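Local atomic coordinates of peptidoglycan D,D-transpeptidase MrdA (Pseudomonas aeruginosa, PDB entry 7KIS), a protein that probably catalyses the transpeptidation that cross-links peptidoglycan in the bacterial cell wall, and is bound by penicillin-type and diazabicyclooctane inhibitors. Residues 258-263 with 282-287; 265-270 with 315-320; 171-176 with 251-256; 579-584 with 601-606. One frame throughout, in Å; residues are numbered along the deposited sequence.

In the fold
All four contacts are buried, and three of them centre on the antiparallel sheet of the transpeptidase domain. Contacts 1 and 4 lie on one face, where helix 253-263 and helix 591-607 pack on strands 280-286 and 579-585 and also touch each other through Ala-259 and Val-602. Contact 2 takes the opposite face of strand 268-273, meeting the short helix 317-320. Contact 3 lies beyond the edge of the sheet: it joins the start of helix 253-263, the helix of contact 1, to a loop of the N-terminal region. Contact 4 is wholly apolar, contact 1 apolar with a polar edge, contact 2 combines methyl packing with paired arginines, and contact 3 mixes amide, hydroxyl and ring.

Contact 1: residues 258-263 with 282-287; sequences AAENAL and AMVSQP
With CG1 of Val-284 anti to its backbone N (chi1 -175°) and CG2 anti to the carbonyl carbon, the two methyls fork toward the helix and divide its surface between them. CG2 rests on CB of Ala-259 at 3.5 Å, while CG1 reaches CG of Glu-260 at 3.7 Å. The aliphatic part of Glu-260 lies against the valine, and at the end of its extended chain the carboxylate passes across the end of Gln-286. Helix 253-263 lies across one face of the antiparallel sheet of the penicillin-binding transpeptidase fold; the axes of 258-263 and 282-286 cross at -37° with a closest approach of 8.8 Å. One turn further along, CD2 of Leu-263 packs on CB of Gln-286 at 3.6 Å, the two side chains running alongside but oppositely directed. Gln-286 bends at its second torsion and meets Glu-260 at about a right angle, amide and carboxylate planes turned 49° apart. OE1 of Glu-260 stays 3.8 Å from OE1 of Gln-286; the other carboxylate oxygen, OE2, has a weak hydrogen bond with ND1 of His-172. Beneath the helix, Ile-270 of the neighbouring strand touches Ala-259, Leu-263 and Val-284.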
loop_
_atom_site.group_PDB
_atom_site.type_symbol
_atom_site.label_atom_id
_atom_site.label_comp_id
_atom_site.label_asym_id
_atom_site.label_seq_id
_atom_site.Cartn_x
_atom_site.Cartn_y
_atom_site.Cartn_z
ATOM N N ALA A 258 -0.360 16.578 0.967
ATOM C CA ALA A 258 -1.011 16.553 2.272
ATOM C C ALA A 258 -0.630 15.304 3.053
ATOM O O ALA A 258 -0.605 15.328 4.288
ATOM C CB ALA A 258 -2.529 16.637 2.109
ATOM N N ALA A 259 -0.330 14.209 2.352
ATOM C CA ALA A 259 0.103 12.993 3.028
ATOM C C ALA A 259 1.516 13.155 3.578
ATOM O O ALA A 259 1.791 12.778 4.723
ATOM C CB ALA A 259 0.016 11.802 2.076
ATOM N N GLU A 260 2.433 13.698 2.769
ATOM C CA GLU A 260 3.776 13.977 3.270
ATOM C C GLU A 260 3.723 14.962 4.430
ATOM O O GLU A 260 4.488 14.844 5.396
ATOM C CB GLU A 260 4.659 14.541 2.155
ATOM C CG GLU A 260 4.820 13.661 0.932
ATOM C CD GLU A 260 5.776 14.266 -0.082
ATOM O OE1 GLU A 260 6.957 14.477 0.266
ATOM O OE2 GLU A 260 5.344 14.538 -1.223
ATOM N N ASN A 261 2.826 15.948 4.347
ATOM C CA ASN A 261 2.623 16.860 5.465
ATOM C C ASN A 261 2.089 16.120 6.683
ATOM O O ASN A 261 2.495 16.397 7.817
ATOM C CB ASN A 261 1.671 17.980 5.050
ATOM C CG ASN A 261 1.591 19.087 6.075
ATOM O OD1 ASN A 261 2.464 19.220 6.934
ATOM N ND2 ASN A 261 0.544 19.894 5.989
ATOM N N ALA A 262 1.173 15.170 6.467
ATOM C CA ALA A 262 0.620 14.411 7.582
ATOM C C ALA A 262 1.666 13.503 8.215
ATOM O O ALA A 262 1.587 13.213 9.414
ATOM C CB ALA A 262 -0.585 13.595 7.118
ATOM N N LEU A 263 2.645 13.041 7.430
ATOM C CA LEU A 263 3.718 12.229 7.994
ATOM C C LEU A 263 4.619 13.053 8.905
ATOM O O LEU A 263 5.268 12.499 9.799
ATOM C CB LEU A 263 4.529 11.580 6.872
ATOM C CG LEU A 263 5.078 10.178 7.146
ATOM C CD1 LEU A 263 4.046 9.324 7.865
ATOM C CD2 LEU A 263 5.509 9.511 5.850
ATOM N N ALA A 282 -2.582 8.274 -3.840
ATOM C CA ALA A 282 -1.370 8.761 -3.198
ATOM C C ALA A 282 -0.421 7.597 -2.956
ATOM O O ALA A 282 -0.850 6.479 -2.656
ATOM C CB ALA A 282 -1.683 9.477 -1.880
ATOM N N MET A 283 0.878 7.881 -3.082
ATOM C CA MET A 283 1.929 6.882 -2.875
ATOM C C MET A 283 3.122 7.611 -2.260
ATOM O O MET A 283 3.885 8.265 -2.977
ATOM C CB MET A 283 2.297 6.193 -4.180
ATOM C CG MET A 283 3.419 5.179 -4.054
ATOM S SD MET A 283 4.057 4.667 -5.659
ATOM C CE MET A 283 4.917 3.161 -5.218
ATOM N N VAL A 284 3.278 7.488 -0.945
ATOM C CA VAL A 284 4.215 8.297 -0.174
ATOM C C VAL A 284 5.255 7.388 0.463
ATOM O O VAL A 284 4.905 6.393 1.108
ATOM C CB VAL A 284 3.486 9.124 0.899
ATOM C CG1 VAL A 284 4.456 10.051 1.612
ATOM C CG2 VAL A 284 2.349 9.904 0.270
ATOM N N SER A 285 6.531 7.727 0.277
ATOM C CA SER A 285 7.630 7.083 0.989
ATOM C C SER A 285 8.605 8.151 1.459
ATOM O O SER A 285 9.133 8.912 0.642
ATOM C CB SER A 285 8.342 6.058 0.101
ATOM O OG SER A 285 9.303 5.326 0.842
ATOM N N GLN A 286 8.842 8.209 2.776
ATOM C CA GLN A 286 9.660 9.221 3.430
ATOM C C GLN A 286 10.921 8.591 4.017
ATOM O O GLN A 286 10.861 7.472 4.540
ATOM C CB GLN A 286 8.869 9.921 4.544
ATOM C CG GLN A 286 9.159 11.407 4.700
ATOM C CD GLN A 286 8.682 12.233 3.519
ATOM O OE1 GLN A 286 7.905 11.761 2.690
ATOM N NE2 GLN A 286 9.145 13.475 3.441
ATOM N N PRO A 287 12.080 9.274 3.955
ATOM C CA PRO A 287 12.323 10.607 3.383
ATOM C C PRO A 287 12.352 10.621 1.855
ATOM O O PRO A 287 12.129 9.578 1.234
ATOM C CB PRO A 287 13.693 10.982 3.954
ATOM C CG PRO A 287 14.368 9.684 4.170
ATOM C CD PRO A 287 13.290 8.729 4.594
#

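Contact 2: residues 265-270 with 315-320; sequences GRRGAI and YNRVLR
Ala-269 sends its CB from strand 268-273 into the angle between two residues of 315-320, lying 3.6 Å from CG2 of Val-318 and 4.0 Å from CB of Arg-317. Beside this apolar patch the aliphatic stem of Arg-317 runs past the backbone of Gly-268, with CD 3.3 Å from the glycine O. Farther out the stem bends at its third torsion (141°) and brings the guanidinium beside Arg-267, whose CB lies over one face of it while CB of Tyr-315 lies over the other, both displaced toward the rim. The two guanidinium planes are 50° apart, and NH2 of Arg-317 stands 3.6 Å from NE of Arg-267.

A second shell fixes this pair. Glu-586 bridges them, with OE1 in a salt bridge to NH1 of Arg-267 and OE2 in another to NE of Arg-317; the remaining nitrogens of Arg-317 bond to the backbone O of Asp-311 and of Arg-312. The main chain of Arg-317 is tied to strand 280-286 through a hydrogen bond from its N to OG of Ser-285. Strand 268-273 belongs to the antiparallel transpeptidase sheet: Ala-269 faces 317-320, Ile-270 faces helix 253-263 on the other side. The shared carboxylate would offset the closeness of the two cations, with Asp-311 a long, weak second partner of Arg-267, and should itself favour the ionised form.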
loop_
_atom_site.group_PDB
_atom_site.type_symbol
_atom_site.label_atom_id
_atom_site.label_comp_id
_atom_site.label_asym_id
_atom_site.label_seq_id
_atom_site.Cartn_x
_atom_site.Cartn_y
_atom_site.Cartn_z
ATOM N N GLY A 265 7.487 14.636 8.623
ATOM C CA GLY A 265 8.914 14.398 8.643
ATOM C C GLY A 265 9.338 13.036 9.143
ATOM O O GLY A 265 10.530 12.708 9.062
ATOM N N ARG A 266 8.413 12.232 9.654
ATOM C CA ARG A 266 8.760 10.906 10.131
ATOM C C ARG A 266 9.054 9.978 8.956
ATOM O O ARG A 266 8.595 10.190 7.831
ATOM C CB ARG A 266 7.618 10.322 10.964
ATOM C CG ARG A 266 7.436 10.937 12.338
ATOM C CD ARG A 266 8.294 10.232 13.373
ATOM N NE ARG A 266 7.737 10.363 14.716
ATOM C CZ ARG A 266 7.478 9.338 15.520
ATOM N NH1 ARG A 266 6.969 9.547 16.728
ATOM N NH2 ARG A 266 7.732 8.100 15.118
ATOM N N ARG A 267 9.839 8.942 9.228
ATOM C CA ARG A 267 10.142 7.954 8.206
ATOM C C ARG A 267 9.001 6.947 8.139
ATOM O O ARG A 267 8.445 6.552 9.167
ATOM C CB ARG A 267 11.473 7.263 8.515
ATOM C CG ARG A 267 12.622 8.253 8.697
ATOM C CD ARG A 267 13.905 7.636 9.256
ATOM N NE ARG A 267 13.952 6.179 9.177
ATOM C CZ ARG A 267 14.849 5.431 9.814
ATOM N NH1 ARG A 267 14.828 4.110 9.688
ATOM N NH2 ARG A 267 15.773 6.003 10.576
ATOM N N GLY A 268 8.647 6.538 6.929
ATOM C CA GLY A 268 7.546 5.597 6.786
ATOM C C GLY A 268 6.965 5.638 5.382
ATOM O O GLY A 268 7.653 5.992 4.423
ATOM N N ALA A 269 5.687 5.270 5.290
ATOM C CA ALA A 269 5.018 5.159 4.003
ATOM C C ALA A 269 3.519 5.370 4.172
ATOM O O ALA A 269 2.934 4.982 5.187
ATOM C CB ALA A 269 5.289 3.795 3.357
ATOM N N ILE A 270 2.906 5.993 3.164
ATOM C CA ILE A 270 1.466 6.237 3.128
ATOM C C ILE A 270 0.959 5.919 1.727
ATOM O O ILE A 270 1.532 6.384 0.737
ATOM C CB ILE A 270 1.114 7.690 3.505
ATOM C CG1 ILE A 270 1.502 7.986 4.953
ATOM C CG2 ILE A 270 -0.367 7.957 3.292
ATOM C CD1 ILE A 270 1.320 9.435 5.337
ATOM N N TYR A 315 15.249 4.176 -0.055
ATOM C CA TYR A 315 14.425 3.008 0.239
ATOM C C TYR A 315 12.976 3.312 -0.116
ATOM O O TYR A 315 12.348 4.180 0.499
ATOM C CB TYR A 315 14.559 2.623 1.711
ATOM C CG TYR A 315 14.231 1.174 2.002
ATOM C CD1 TYR A 315 15.069 0.154 1.574
ATOM C CD2 TYR A 315 13.087 0.828 2.713
ATOM C CE1 TYR A 315 14.777 -1.172 1.838
ATOM C CE2 TYR A 315 12.787 -0.497 2.982
ATOM C CZ TYR A 315 13.636 -1.491 2.544
ATOM O OH TYR A 315 13.341 -2.809 2.809
ATOM N N ASN A 316 12.442 2.602 -1.108
ATOM C CA ASN A 316 11.024 2.699 -1.451
ATOM C C ASN A 316 10.262 1.821 -0.468
ATOM O O ASN A 316 10.034 0.633 -0.703
ATOM C CB ASN A 316 10.782 2.280 -2.897
ATOM C CG ASN A 316 9.447 2.768 -3.431
ATOM O OD1 ASN A 316 8.460 2.835 -2.699
ATOM N ND2 ASN A 316 9.411 3.111 -4.714
ATOM N N ARG A 317 9.867 2.419 0.659
ATOM C CA ARG A 317 9.221 1.668 1.729
ATOM C C ARG A 317 7.855 1.127 1.331
ATOM O O ARG A 317 7.389 0.155 1.934
ATOM C CB ARG A 317 9.095 2.545 2.975
ATOM C CG ARG A 317 10.377 3.276 3.332
ATOM C CD ARG A 317 10.257 4.008 4.659
ATOM N NE ARG A 317 11.485 3.932 5.445
ATOM C CZ ARG A 317 12.575 4.654 5.205
ATOM N NH1 ARG A 317 12.597 5.514 4.196
ATOM N NH2 ARG A 317 13.645 4.518 5.976
ATOM N N VAL A 318 7.207 1.725 0.330
ATOM C CA VAL A 318 5.910 1.225 -0.113
ATOM C C VAL A 318 6.067 -0.116 -0.818
ATOM O O VAL A 318 5.262 -1.035 -0.619
ATOM C CB VAL A 318 5.221 2.262 -1.020
ATOM C CG1 VAL A 318 4.011 1.650 -1.707
ATOM C CG2 VAL A 318 4.820 3.487 -0.220
ATOM N N LEU A 319 7.110 -0.260 -1.631
ATOM C CA LEU A 319 7.261 -1.416 -2.506
ATOM C C LEU A 319 8.191 -2.480 -1.946
ATOM O O LEU A 319 7.892 -3.673 -2.054
ATOM C CB LEU A 319 7.775 -0.970 -3.877
ATOM C CG LEU A 319 6.896 0.054 -4.592
ATOM C CD1 LEU A 319 7.332 0.230 -6.038
ATOM C CD2 LEU A 319 5.439 -0.370 -4.514
ATOM N N ARG A 320 9.314 -2.080 -1.352
ATOM C CA ARG A 320 10.291 -3.023 -0.825
ATOM C C ARG A 320 10.412 -2.953 0.691
ATOM O O ARG A 320 11.311 -3.581 1.261
ATOM C CB ARG A 320 11.653 -2.785 -1.480
ATOM C CG ARG A 320 11.604 -2.847 -2.998
ATOM C CD ARG A 320 12.901 -2.371 -3.626
ATOM N NE ARG A 320 12.776 -2.224 -5.074
ATOM C CZ ARG A 320 12.390 -1.106 -5.679
ATOM N NH1 ARG A 320 12.091 -0.031 -4.963
ATOM N NH2 ARG A 320 12.304 -1.060 -7.002
#

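Contact 3: residues 171-176 with 251-256; sequences EHFAHS and IDSRLQ
OG of Ser-176 is approached by two groups: NE2 of Gln-256 donates to it over 2.8 Å, a weak bond with an N-H...O angle of only 121°, and the backbone O of Met-283 is a second weak partner. The same glutamine amide uses its other end, OE1, to accept a hydrogen bond from N of Met-283, so the amide spans from strand 280-286 to the loop. Its CG lies anti to the backbone N (chi1 -167°) and the chain then bends, which carries the amide across to the loop, where NE2 also comes within 3.5 Å of O of His-172. Ile-251 fills in between loop and helix start: its CD1 reaches CB of Ser-176 at 3.7 Å and CE2 of Phe-173 at 3.9 Å, while OG of Ser-253 sits at the edge of the same ring, near its plane. The loop falls in the sequence range of the PBP dimerisation domain and the helix packs on the transpeptidase sheet, an interdomain joint consistent with the two-module build of class B penicillin-binding proteins.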
loop_
_atom_site.group_PDB
_atom_site.type_symbol
_atom_site.label_atom_id
_atom_site.label_comp_id
_atom_site.label_asym_id
_atom_site.label_seq_id
_atom_site.Cartn_x
_atom_site.Cartn_y
_atom_site.Cartn_z
ATOM N N GLU A 171 11.054 16.381 -5.191
ATOM C CA GLU A 171 11.067 15.256 -4.264
ATOM C C GLU A 171 9.689 14.651 -4.021
ATOM O O GLU A 171 9.606 13.523 -3.526
ATOM C CB GLU A 171 11.678 15.695 -2.932
ATOM C CG GLU A 171 10.832 16.693 -2.147
ATOM C CD GLU A 171 10.941 18.110 -2.682
ATOM O OE1 GLU A 171 10.010 18.908 -2.445
ATOM O OE2 GLU A 171 11.956 18.424 -3.340
ATOM N N HIS A 172 8.613 15.366 -4.350
ATOM C CA HIS A 172 7.270 14.863 -4.078
ATOM C C HIS A 172 6.908 13.629 -4.898
ATOM O O HIS A 172 5.805 13.098 -4.721
ATOM C CB HIS A 172 6.236 15.962 -4.328
ATOM C CG HIS A 172 6.379 17.146 -3.422
ATOM N ND1 HIS A 172 6.706 17.027 -2.088
ATOM C CD2 HIS A 172 6.235 18.471 -3.658
ATOM C CE1 HIS A 172 6.759 18.230 -1.542
ATOM N NE2 HIS A 172 6.478 19.123 -2.473
ATOM N N PHE A 173 7.793 13.154 -5.783
ATOM C CA PHE A 173 7.459 12.022 -6.640
ATOM C C PHE A 173 8.629 11.077 -6.886
ATOM O O PHE A 173 8.582 10.295 -7.844
ATOM C CB PHE A 173 6.935 12.511 -7.986
ATOM C CG PHE A 173 5.459 12.702 -8.016
ATOM C CD1 PHE A 173 4.902 13.953 -7.813
ATOM C CD2 PHE A 173 4.620 11.625 -8.227
ATOM C CE1 PHE A 173 3.536 14.127 -7.835
ATOM C CE2 PHE A 173 3.255 11.790 -8.251
ATOM C CZ PHE A 173 2.710 13.043 -8.055
ATOM N N ALA A 174 9.675 11.125 -6.059
ATOM C CA ALA A 174 10.873 10.345 -6.351
ATOM C C ALA A 174 10.572 8.852 -6.361
ATOM O O ALA A 174 11.121 8.105 -7.180
ATOM C CB ALA A 174 11.969 10.667 -5.335
ATOM N N HIS A 175 9.701 8.399 -5.462
ATOM C CA HIS A 175 9.369 6.985 -5.371
ATOM C C HIS A 175 8.133 6.606 -6.175
ATOM O O HIS A 175 7.979 5.432 -6.530
ATOM C CB HIS A 175 9.182 6.585 -3.906
ATOM C CG HIS A 175 10.414 6.768 -3.074
ATOM N ND1 HIS A 175 11.464 5.877 -3.095
ATOM C CD2 HIS A 175 10.768 7.748 -2.210
ATOM C CE1 HIS A 175 12.410 6.296 -2.273
ATOM N NE2 HIS A 175 12.013 7.429 -1.724
ATOM N N SER A 176 7.249 7.561 -6.469
ATOM C CA SER A 176 6.101 7.275 -7.322
ATOM C C SER A 176 6.512 7.207 -8.791
ATOM O O SER A 176 6.364 6.166 -9.443
ATOM C CB SER A 176 5.017 8.336 -7.112
ATOM O OG SER A 176 4.972 8.761 -5.760
ATOM N N ILE A 251 -2.453 9.593 -9.152
ATOM C CA ILE A 251 -2.149 10.287 -7.911
ATOM C C ILE A 251 -2.620 11.730 -7.996
ATOM O O ILE A 251 -2.276 12.463 -8.933
ATOM C CB ILE A 251 -0.644 10.227 -7.617
ATOM C CG1 ILE A 251 -0.199 8.796 -7.311
ATOM C CG2 ILE A 251 -0.286 11.157 -6.472
ATOM C CD1 ILE A 251 1.292 8.672 -7.060
ATOM N N ASP A 252 -3.409 12.145 -7.013
ATOM C CA ASP A 252 -3.657 13.556 -6.767
ATOM C C ASP A 252 -2.570 14.076 -5.838
ATOM O O ASP A 252 -2.452 13.613 -4.695
ATOM C CB ASP A 252 -5.040 13.777 -6.158
ATOM C CG ASP A 252 -5.427 15.242 -6.117
ATOM O OD1 ASP A 252 -5.346 15.916 -7.166
ATOM O OD2 ASP A 252 -5.816 15.719 -5.032
ATOM N N SER A 253 -1.784 15.035 -6.324
ATOM C CA SER A 253 -0.649 15.516 -5.553
ATOM C C SER A 253 -1.042 16.581 -4.548
ATOM O O SER A 253 -0.223 16.945 -3.703
ATOM C CB SER A 253 0.429 16.069 -6.491
ATOM O OG SER A 253 0.699 15.128 -7.511
ATOM N N ARG A 254 -2.285 17.055 -4.594
ATOM C CA ARG A 254 -2.812 17.801 -3.466
ATOM C C ARG A 254 -3.084 16.869 -2.297
ATOM O O ARG A 254 -3.161 17.324 -1.150
ATOM C CB ARG A 254 -4.095 18.531 -3.874
ATOM C CG ARG A 254 -3.985 19.317 -5.174
ATOM C CD ARG A 254 -5.126 18.983 -6.129
ATOM N NE ARG A 254 -6.346 19.733 -5.835
ATOM C CZ ARG A 254 -7.524 19.174 -5.571
ATOM N NH1 ARG A 254 -7.647 17.853 -5.561
ATOM N NH2 ARG A 254 -8.579 19.937 -5.316
ATOM N N LEU A 255 -3.235 15.575 -2.576
ATOM C CA LEU A 255 -3.257 14.533 -1.562
ATOM C C LEU A 255 -1.876 13.946 -1.298
ATOM O O LEU A 255 -1.593 13.540 -0.166
ATOM C CB LEU A 255 -4.215 13.417 -1.988
ATOM C CG LEU A 255 -4.706 12.457 -0.909
ATOM C CD1 LEU A 255 -5.790 13.116 -0.075
ATOM C CD2 LEU A 255 -5.214 11.170 -1.540
ATOM N N GLN A 256 -1.011 13.886 -2.317
ATOM C CA GLN A 256 0.372 13.462 -2.096
ATOM C C GLN A 256 1.123 14.432 -1.189
ATOM O O GLN A 256 1.886 14.007 -0.314
ATOM C CB GLN A 256 1.097 13.318 -3.434
ATOM C CG GLN A 256 2.434 12.601 -3.359
ATOM C CD GLN A 256 2.329 11.138 -3.735
ATOM O OE1 GLN A 256 1.260 10.538 -3.641
ATOM N NE2 GLN A 256 3.442 10.556 -4.166
#

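Contact 4: residues 579-584 with 601-606; sequences IAVAVM and QVMDAW
Met-603 presses its CG into the hollow between two neighbouring inward-facing residues of the strand, 3.8 Å from CG2 of Ile-579 and 3.7 Å from CG2 of Val-581. Its chain runs straight out to the sulfur and turns only at the last torsion (-39°), so it is the middle of the side chain, and not the terminal methyl, that fills the gap. One residue earlier, Val-602 abuts Val-581: its CG1 sits against both methyls of Val-581, 4.1 Å from CG2 and 4.2 Å from CG1. At the other end, Trp-606 extends with CG anti to its backbone N (chi1 -171°) and turns a ring face to Ile-579, whose CD1 lies over it, 4.1 Å from CG. The helix thus offers three bumps, Val-602, Met-603 and Trp-606, to the two branched side chains of the strand. Tyr-533 and Ile-535 close in on Met-603, and helix 253-263 covers Val-602 through Ala-259. Segments 579-584 and 601-606 run nearly antiparallel, at 155°, with their axes 9.1 Å apart at closest. A C-terminal helix laid on the central antiparallel sheet beside the helix preceding its first strand, here 253-263, is a hallmark of the penicillin-binding transpeptidase and serine beta-lactamase fold.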
loop_
_atom_site.group_PDB
_atom_site.type_symbol
_atom_site.label_atom_id
_atom_site.label_comp_id
_atom_site.label_asym_id
_atom_site.label_seq_id
_atom_site.Cartn_x
_atom_site.Cartn_y
_atom_site.Cartn_z
ATOM N N ILE A 579 -12.336 6.456 -0.075
ATOM C CA ILE A 579 -10.894 6.521 0.141
ATOM C C ILE A 579 -10.490 5.345 1.016
ATOM O O ILE A 579 -11.211 4.973 1.945
ATOM C CB ILE A 579 -10.478 7.867 0.784
ATOM C CG1 ILE A 579 -8.971 7.917 1.038
ATOM C CG2 ILE A 579 -11.220 8.103 2.093
ATOM C CD1 ILE A 579 -8.171 8.441 -0.125
ATOM N N ALA A 580 -9.343 4.743 0.702
ATOM C CA ALA A 580 -8.749 3.686 1.513
ATOM C C ALA A 580 -7.280 4.013 1.730
ATOM O O ALA A 580 -6.544 4.230 0.763
ATOM C CB ALA A 580 -8.902 2.316 0.846
ATOM N N VAL A 581 -6.854 4.048 2.993
ATOM C CA VAL A 581 -5.521 4.511 3.363
ATOM C C VAL A 581 -4.846 3.463 4.236
ATOM O O VAL A 581 -5.484 2.860 5.106
ATOM C CB VAL A 581 -5.573 5.870 4.095
ATOM C CG1 VAL A 581 -4.169 6.404 4.335
ATOM C CG2 VAL A 581 -6.390 6.875 3.305
ATOM N N ALA A 582 -3.553 3.250 4.002
ATOM C CA ALA A 582 -2.702 2.450 4.874
ATOM C C ALA A 582 -1.468 3.270 5.214
ATOM O O ALA A 582 -0.807 3.800 4.316
ATOM C CB ALA A 582 -2.301 1.129 4.214
ATOM N N VAL A 583 -1.165 3.385 6.506
ATOM C CA VAL A 583 -0.074 4.226 6.989
ATOM C C VAL A 583 0.861 3.396 7.856
ATOM O O VAL A 583 0.412 2.666 8.747
ATOM C CB VAL A 583 -0.595 5.448 7.765
ATOM C CG1 VAL A 583 0.563 6.331 8.193
ATOM C CG2 VAL A 583 -1.550 6.243 6.888
ATOM N N MET A 584 2.160 3.502 7.587
ATOM C CA MET A 584 3.206 2.881 8.393
ATOM C C MET A 584 4.162 3.980 8.841
ATOM O O MET A 584 4.847 4.586 8.011
ATOM C CB MET A 584 3.938 1.802 7.595
ATOM C CG MET A 584 4.744 0.830 8.439
ATOM S SD MET A 584 6.367 1.457 8.910
ATOM C CE MET A 584 6.937 2.125 7.351
ATOM N N GLN A 601 -5.914 12.673 8.694
ATOM C CA GLN A 601 -5.490 13.869 7.974
ATOM C C GLN A 601 -5.462 13.626 6.469
ATOM O O GLN A 601 -5.873 14.490 5.687
ATOM C CB GLN A 601 -4.123 14.336 8.471
ATOM C CG GLN A 601 -4.204 15.443 9.511
ATOM C CD GLN A 601 -2.872 16.125 9.747
ATOM O OE1 GLN A 601 -1.968 16.051 8.916
ATOM N NE2 GLN A 601 -2.745 16.797 10.886
ATOM N N VAL A 602 -4.972 12.458 6.047
ATOM C CA VAL A 602 -5.005 12.104 4.631
ATOM C C VAL A 602 -6.442 11.946 4.149
ATOM O O VAL A 602 -6.805 12.427 3.069
ATOM C CB VAL A 602 -4.180 10.826 4.386
ATOM C CG1 VAL A 602 -4.329 10.361 2.947
ATOM C CG2 VAL A 602 -2.718 11.066 4.730
ATOM N N MET A 603 -7.283 11.272 4.939
ATOM C CA MET A 603 -8.684 11.118 4.560
ATOM C C MET A 603 -9.422 12.451 4.580
ATOM O O MET A 603 -10.338 12.661 3.776
ATOM C CB MET A 603 -9.371 10.106 5.478
ATOM C CG MET A 603 -9.017 8.655 5.171
ATOM S SD MET A 603 -9.854 7.466 6.243
ATOM C CE MET A 603 -9.777 8.321 7.810
ATOM N N ASP A 604 -9.048 13.357 5.487
ATOM C CA ASP A 604 -9.696 14.665 5.544
ATOM C C ASP A 604 -9.446 15.453 4.266
ATOM O O ASP A 604 -10.368 16.047 3.696
ATOM C CB ASP A 604 -9.197 15.452 6.758
ATOM C CG ASP A 604 -10.144 15.369 7.939
ATOM O OD1 ASP A 604 -11.135 14.614 7.861
ATOM O OD2 ASP A 604 -9.896 16.063 8.948
ATOM N N ALA A 605 -8.193 15.469 3.800
ATOM C CA ALA A 605 -7.841 16.260 2.626
ATOM C C ALA A 605 -8.597 15.804 1.384
ATOM O O ALA A 605 -8.829 16.606 0.471
ATOM C CB ALA A 605 -6.333 16.195 2.384
ATOM N N TRP A 606 -8.984 14.530 1.325
ATOM C CA TRP A 606 -9.705 14.006 0.172
ATOM C C TRP A 606 -11.212 14.206 0.271
ATOM O O TRP A 606 -11.875 14.354 -0.762
ATOM C CB TRP A 606 -9.399 12.516 -0.007
ATOM C CG TRP A 606 -9.930 11.937 -1.285
ATOM C CD1 TRP A 606 -11.020 11.129 -1.430
ATOM C CD2 TRP A 606 -9.392 12.123 -2.600
ATOM N NE1 TRP A 606 -11.195 10.801 -2.752
ATOM C CE2 TRP A 606 -10.208 11.398 -3.492
ATOM C CE3 TRP A 606 -8.299 12.831 -3.111
ATOM C CZ2 TRP A 606 -9.968 11.363 -4.864
ATOM C CZ3 TRP A 606 -8.062 12.794 -4.474
ATOM C CH2 TRP A 606 -8.892 12.064 -5.334
#